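Local coordinates for Cyclo(L-leucyl-L-phenylalanyl) synthase (Streptomyces noursei, PDB 3OQV), which uses phenylalanyl-tRNA and leucyl-tRNA to form the cyclodipeptide cyclo(L-phenylalanyl-L-leucyl) without ATP, a step in the biosynthesis of the antibacterial peptide albonoursin, at residues D151-V156 / P207-F211; D63-V67 / L96-L100. One frame throughout, in Å; residues are numbered along the deposited sequence.

Contact 1 (D151-V156 / P207-F211); sequences DMVRAV and PITAF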
loop_
_atom_site.group_PDB
_atom_site.type_symbol
_atom_site.label_atom_id
_atom_site.label_comp_id
_atom_site.label_asym_id
_atom_site.label_seq_id
_atom_site.Cartn_x
_atom_site.Cartn_y
_atom_site.Cartn_z
ATOM N N ASP A 151 -3.910 12.451 8.429
ATOM C CA ASP A 151 -4.503 12.875 7.164
ATOM C C ASP A 151 -4.721 11.703 6.223
ATOM O O ASP A 151 -5.771 11.585 5.586
ATOM C CB ASP A 151 -3.642 13.954 6.490
ATOM C CG ASP A 151 -3.700 15.288 7.224
ATOM O OD1 ASP A 151 -4.644 15.492 8.030
ATOM O OD2 ASP A 151 -2.793 16.125 7.005
ATOM N N MET A 152 -3.740 10.808 6.182
ATOM C CA MET A 152 -3.866 9.579 5.425
ATOM C C MET A 152 -4.998 8.701 5.942
ATOM O O MET A 152 -5.736 8.129 5.151
ATOM C CB MET A 152 -2.559 8.777 5.448
ATOM C CG MET A 152 -2.538 7.672 4.411
ATOM S SD MET A 152 -0.929 6.874 4.298
ATOM C CE MET A 152 -1.349 5.469 3.278
ATOM N N VAL A 153 -5.105 8.574 7.265
ATOM C CA VAL A 153 -6.231 7.854 7.862
ATOM C C VAL A 153 -7.577 8.385 7.347
ATOM O O VAL A 153 -8.447 7.616 6.934
ATOM C CB VAL A 153 -6.188 7.888 9.409
ATOM C CG1 VAL A 153 -7.512 7.378 9.996
ATOM C CG2 VAL A 153 -4.999 7.052 9.936
ATOM N N ARG A 154 -7.727 9.700 7.329
ATOM C CA ARG A 154 -8.961 10.297 6.852
ATOM C C ARG A 154 -9.217 9.984 5.389
ATOM O O ARG A 154 -10.351 9.694 5.006
ATOM C CB ARG A 154 -8.962 11.806 7.102
ATOM C CG ARG A 154 -8.860 12.146 8.578
ATOM C CD ARG A 154 -9.249 13.582 8.898
ATOM N NE ARG A 154 -9.352 13.741 10.347
ATOM C CZ ARG A 154 -10.480 13.630 11.044
ATOM N NH1 ARG A 154 -11.648 13.504 10.426
ATOM N NH2 ARG A 154 -10.445 13.721 12.365
ATOM N N ALA A 155 -8.162 10.007 4.578
ATOM C CA ALA A 155 -8.293 9.638 3.172
ATOM C C ALA A 155 -8.710 8.184 3.004
ATOM O O ALA A 155 -9.564 7.878 2.182
ATOM C CB ALA A 155 -7.000 9.933 2.395
ATOM N N VAL A 156 -8.120 7.286 3.793
ATOM C CA VAL A 156 -8.520 5.884 3.764
ATOM C C VAL A 156 -9.990 5.739 4.150
ATOM O O VAL A 156 -10.755 5.046 3.474
ATOM C CB VAL A 156 -7.670 5.026 4.734
ATOM C CG1 VAL A 156 -8.266 3.630 4.871
ATOM C CG2 VAL A 156 -6.208 4.963 4.274
ATOM N N PRO A 207 -4.794 7.424 -0.949
ATOM C CA PRO A 207 -4.530 7.934 0.392
ATOM C C PRO A 207 -3.070 8.337 0.666
ATOM O O PRO A 207 -2.830 9.249 1.452
ATOM C CB PRO A 207 -4.955 6.772 1.290
ATOM C CG PRO A 207 -6.124 6.170 0.536
ATOM C CD PRO A 207 -5.689 6.247 -0.923
ATOM N N ILE A 208 -2.108 7.642 0.067
ATOM C CA ILE A 208 -0.697 8.014 0.240
ATOM C C ILE A 208 -0.427 9.467 -0.180
ATOM O O ILE A 208 0.419 10.142 0.411
ATOM C CB ILE A 208 0.256 7.060 -0.509
ATOM C CG1 ILE A 208 1.716 7.325 -0.115
ATOM C CG2 ILE A 208 0.077 7.198 -2.015
ATOM C CD1 ILE A 208 2.046 6.985 1.323
ATOM N N THR A 209 -1.205 9.976 -1.135
ATOM C CA THR A 209 -1.005 11.344 -1.586
ATOM C C THR A 209 -1.422 12.351 -0.521
ATOM O O THR A 209 -0.912 13.470 -0.490
ATOM C CB THR A 209 -1.731 11.647 -2.911
ATOM O OG1 THR A 209 -3.143 11.692 -2.682
ATOM C CG2 THR A 209 -1.405 10.578 -3.958
ATOM N N ALA A 210 -2.269 11.927 0.412
ATOM C CA ALA A 210 -2.591 12.763 1.568
ATOM C C ALA A 210 -1.429 12.847 2.556
ATOM O O ALA A 210 -1.115 13.923 3.062
ATOM C CB ALA A 210 -3.868 12.268 2.261
ATOM N N PHE A 211 -0.743 11.726 2.776
ATOM C CA PHE A 211 0.501 11.728 3.544
ATOM C C PHE A 211 1.555 12.622 2.887
ATOM O O PHE A 211 2.228 13.408 3.557
ATOM C CB PHE A 211 1.034 10.295 3.710
ATOM C CG PHE A 211 2.359 10.216 4.414
ATOM C CD1 PHE A 211 2.433 10.292 5.798
ATOM C CD2 PHE A 211 3.535 10.115 3.687
ATOM C CE1 PHE A 211 3.662 10.279 6.437
ATOM C CE2 PHE A 211 4.763 10.097 4.323
ATOM C CZ PHE A 211 4.824 10.172 5.699
#
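M152 lies along the flank of helix 207-212 as an extended arm, its successive atoms meeting P207, F211 and I208 in turn. Its CG, anti to the backbone N (chi1 -166°), rests 3.4 Å from the carbonyl O of P207. Further out SD comes to 4.0 Å from CB of F211, whose side chain it crosses obliquely, and the terminal CE ends 4.0 Å from the backbone N of I208 and near its CD1. One turn on, on the same side of the seam as M152, V156 lays CG2 against P207, 3.7 Å from CB, the two side chains crossing at about a right angle. Beside this row, towards the opposite side, the helices meet through small groups: the methyl CB of A155 sits 3.8 Å from CA of P207 and 3.9 Å from CB of A210. The segments run nearly antiparallel (160°), and the small A155 and A210 let their axes approach to 7.7 Å. This is helix-to-helix packing within the Rossmann-type domain of a cyclodipeptide synthase, related to class 1 aminoacyl-tRNA synthetases, and it reaches the active-site pocket. I208 touches the bound dithiane diol, while M152 also packs on E182, a residue probably critical to catalysis, and on F186 of helix 169-193. The ring of F211 leads away from helix 143-158 to meet that of F186, their planes inclined at about 50°.

Contact 2 (D63-V67 / L96-L100); sequences DVVYV and LRRRL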
loop_
_atom_site.group_PDB
_atom_site.type_symbol
_atom_site.label_atom_id
_atom_site.label_comp_id
_atom_site.label_asym_id
_atom_site.label_seq_id
_atom_site.Cartn_x
_atom_site.Cartn_y
_atom_site.Cartn_z
ATOM N N ASP A 63 9.065 -5.339 -5.511
ATOM C CA ASP A 63 8.148 -6.019 -4.602
ATOM C C ASP A 63 6.722 -5.593 -4.871
ATOM O O ASP A 63 6.457 -4.424 -5.127
ATOM C CB ASP A 63 8.519 -5.751 -3.145
ATOM C CG ASP A 63 9.648 -6.651 -2.666
ATOM O OD1 ASP A 63 9.360 -7.721 -2.093
ATOM O OD2 ASP A 63 10.822 -6.304 -2.911
ATOM N N VAL A 64 5.820 -6.566 -4.894
ATOM C CA VAL A 64 4.393 -6.288 -4.973
ATOM C C VAL A 64 3.766 -6.729 -3.661
ATOM O O VAL A 64 3.938 -7.880 -3.227
ATOM C CB VAL A 64 3.713 -7.049 -6.124
ATOM C CG1 VAL A 64 2.260 -6.629 -6.234
ATOM C CG2 VAL A 64 4.432 -6.805 -7.427
ATOM N N VAL A 65 3.161 -5.782 -2.963
ATOM C CA VAL A 65 2.590 -6.067 -1.662
ATOM C C VAL A 65 1.115 -5.739 -1.731
ATOM O O VAL A 65 0.729 -4.614 -2.043
ATOM C CB VAL A 65 3.278 -5.270 -0.545
ATOM C CG1 VAL A 65 2.667 -5.592 0.816
ATOM C CG2 VAL A 65 4.791 -5.566 -0.547
ATOM N N TYR A 66 0.283 -6.742 -1.484
ATOM C CA TYR A 66 -1.136 -6.488 -1.386
ATOM C C TYR A 66 -1.596 -6.426 0.072
ATOM O O TYR A 66 -1.097 -7.154 0.932
ATOM C CB TYR A 66 -1.931 -7.503 -2.208
ATOM C CG TYR A 66 -1.857 -8.924 -1.715
ATOM C CD1 TYR A 66 -2.851 -9.434 -0.880
ATOM C CD2 TYR A 66 -0.872 -9.792 -2.173
ATOM C CE1 TYR A 66 -2.832 -10.746 -0.455
ATOM C CE2 TYR A 66 -0.858 -11.139 -1.766
ATOM C CZ TYR A 66 -1.848 -11.596 -0.906
ATOM O OH TYR A 66 -1.865 -12.904 -0.471
ATOM N N VAL A 67 -2.418 -5.431 0.373
ATOM C CA VAL A 67 -2.704 -5.092 1.763
ATOM C C VAL A 67 -3.931 -5.866 2.238
ATOM O O VAL A 67 -5.060 -5.563 1.856
ATOM C CB VAL A 67 -2.952 -3.595 1.924
ATOM C CG1 VAL A 67 -3.119 -3.251 3.406
ATOM C CG2 VAL A 67 -1.794 -2.817 1.322
ATOM N N LEU A 96 -8.844 -10.341 -5.318
ATOM C CA LEU A 96 -7.519 -9.698 -5.480
ATOM C C LEU A 96 -6.413 -10.662 -5.916
ATOM O O LEU A 96 -5.725 -10.421 -6.920
ATOM C CB LEU A 96 -7.123 -8.999 -4.182
ATOM C CG LEU A 96 -5.928 -8.041 -4.204
ATOM C CD1 LEU A 96 -6.020 -7.147 -5.398
ATOM C CD2 LEU A 96 -5.914 -7.221 -2.931
ATOM N N ARG A 97 -6.255 -11.765 -5.187
ATOM C CA ARG A 97 -5.216 -12.745 -5.494
ATOM C C ARG A 97 -5.374 -13.396 -6.850
ATOM O O ARG A 97 -4.388 -13.591 -7.554
ATOM C CB ARG A 97 -5.150 -13.833 -4.429
ATOM C CG ARG A 97 -4.518 -13.370 -3.130
ATOM C CD ARG A 97 -4.322 -14.550 -2.192
ATOM N NE ARG A 97 -4.483 -14.135 -0.804
ATOM C CZ ARG A 97 -5.594 -14.308 -0.098
ATOM N NH1 ARG A 97 -6.643 -14.924 -0.637
ATOM N NH2 ARG A 97 -5.654 -13.872 1.150
ATOM N N ARG A 98 -6.599 -13.804 -7.179
ATOM C CA ARG A 98 -6.880 -14.401 -8.480
ATOM C C ARG A 98 -6.537 -13.434 -9.612
ATOM O O ARG A 98 -5.900 -13.805 -10.602
ATOM C CB ARG A 98 -8.349 -14.832 -8.558
ATOM C CG ARG A 98 -8.794 -15.628 -7.340
ATOM C CD ARG A 98 -10.232 -16.165 -7.436
ATOM N NE ARG A 98 -10.430 -17.246 -6.469
ATOM C CZ ARG A 98 -11.601 -17.594 -5.946
ATOM N NH1 ARG A 98 -12.711 -16.971 -6.318
ATOM N NH2 ARG A 98 -11.662 -18.571 -5.049
ATOM N N ARG A 99 -6.936 -12.180 -9.449
ATOM C CA ARG A 99 -6.670 -11.175 -10.466
ATOM C C ARG A 99 -5.153 -10.913 -10.588
ATOM O O ARG A 99 -4.619 -10.841 -11.695
ATOM C CB ARG A 99 -7.456 -9.893 -10.155
ATOM C CG ARG A 99 -6.921 -8.623 -10.798
ATOM C CD ARG A 99 -8.000 -7.536 -10.886
ATOM N NE ARG A 99 -9.227 -7.905 -10.176
ATOM C CZ ARG A 99 -9.511 -7.545 -8.924
ATOM N NH1 ARG A 99 -10.651 -7.926 -8.359
ATOM N NH2 ARG A 99 -8.656 -6.804 -8.233
ATOM N N LEU A 100 -4.462 -10.857 -9.452
ATOM C CA LEU A 100 -3.002 -10.657 -9.430
ATOM C C LEU A 100 -2.254 -11.845 -10.043
ATOM O O LEU A 100 -1.278 -11.674 -10.777
ATOM C CB LEU A 100 -2.536 -10.425 -7.996
ATOM C CG LEU A 100 -1.156 -9.828 -7.726
ATOM C CD1 LEU A 100 -0.843 -8.689 -8.696
ATOM C CD2 LEU A 100 -1.086 -9.352 -6.279
HETATM O O HOH W 1 -3.488 -12.975 2.578
#
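L100 and L96, one helical turn apart, turn toward strand 59-67 and meet the side chains of V64 and Y66. Their isobutyl groups are held alike, CG anti to the backbone N, and each uses its CD2 branch. That of L100 comes 4.3 Å from CG1 of V64 and 4.1 Å from CD2 of the Y66 ring, approaching the ring obliquely, whereas CD2 of L96 stops 4.1 Å from CB of Y66. I36 of the neighbouring strand 29-37 and V116 of strand 114-118 extend this apolar layer on either side of V64. Here helix 82-107 covers one face of the parallel sheet of the Rossmann fold, its segment running nearly antiparallel to the strand (158°), as expected for the helix of a beta-alpha-beta crossover. V65 and V67 alternate onto the other face, where V67 touches the bound dithiane diol. Farther out, the Y66 ring leads to the helix surface, and its OH accepts a hydrogen bond from NE of R97 at 2.9 Å. The hydroxyl lies in the guanidinium plane, at its edge, but the N-H...O angle of 149° is bent. Ring and guanidinium planes stand 76° apart. Water 1 takes a second bond from R97 NH2 at 2.7 Å, in the same plane, and reaches Y66 OH only weakly.

From the N terminus, the chain lays down strand 29-37 and helix 45-58 before strand 59-67 enters contact 2. That contact closes first, when helix 82-107 comes back over the sheet and leads on to edge strand 114-118. Contact 1 opens later, on helix 143-158; the chain then runs through helix 169-193 and strand 198-202 before helix 207-212 returns to close it. The two loops follow in series, neither nesting nor crossing, and the contacts lie on opposite sides of the chain's centre, about 21 Å apart between centres. Contact 2 ties a helix to the sheet, contact 1 joins two helices, and the dithiane diol pocket takes V67 from one and I208 from the other.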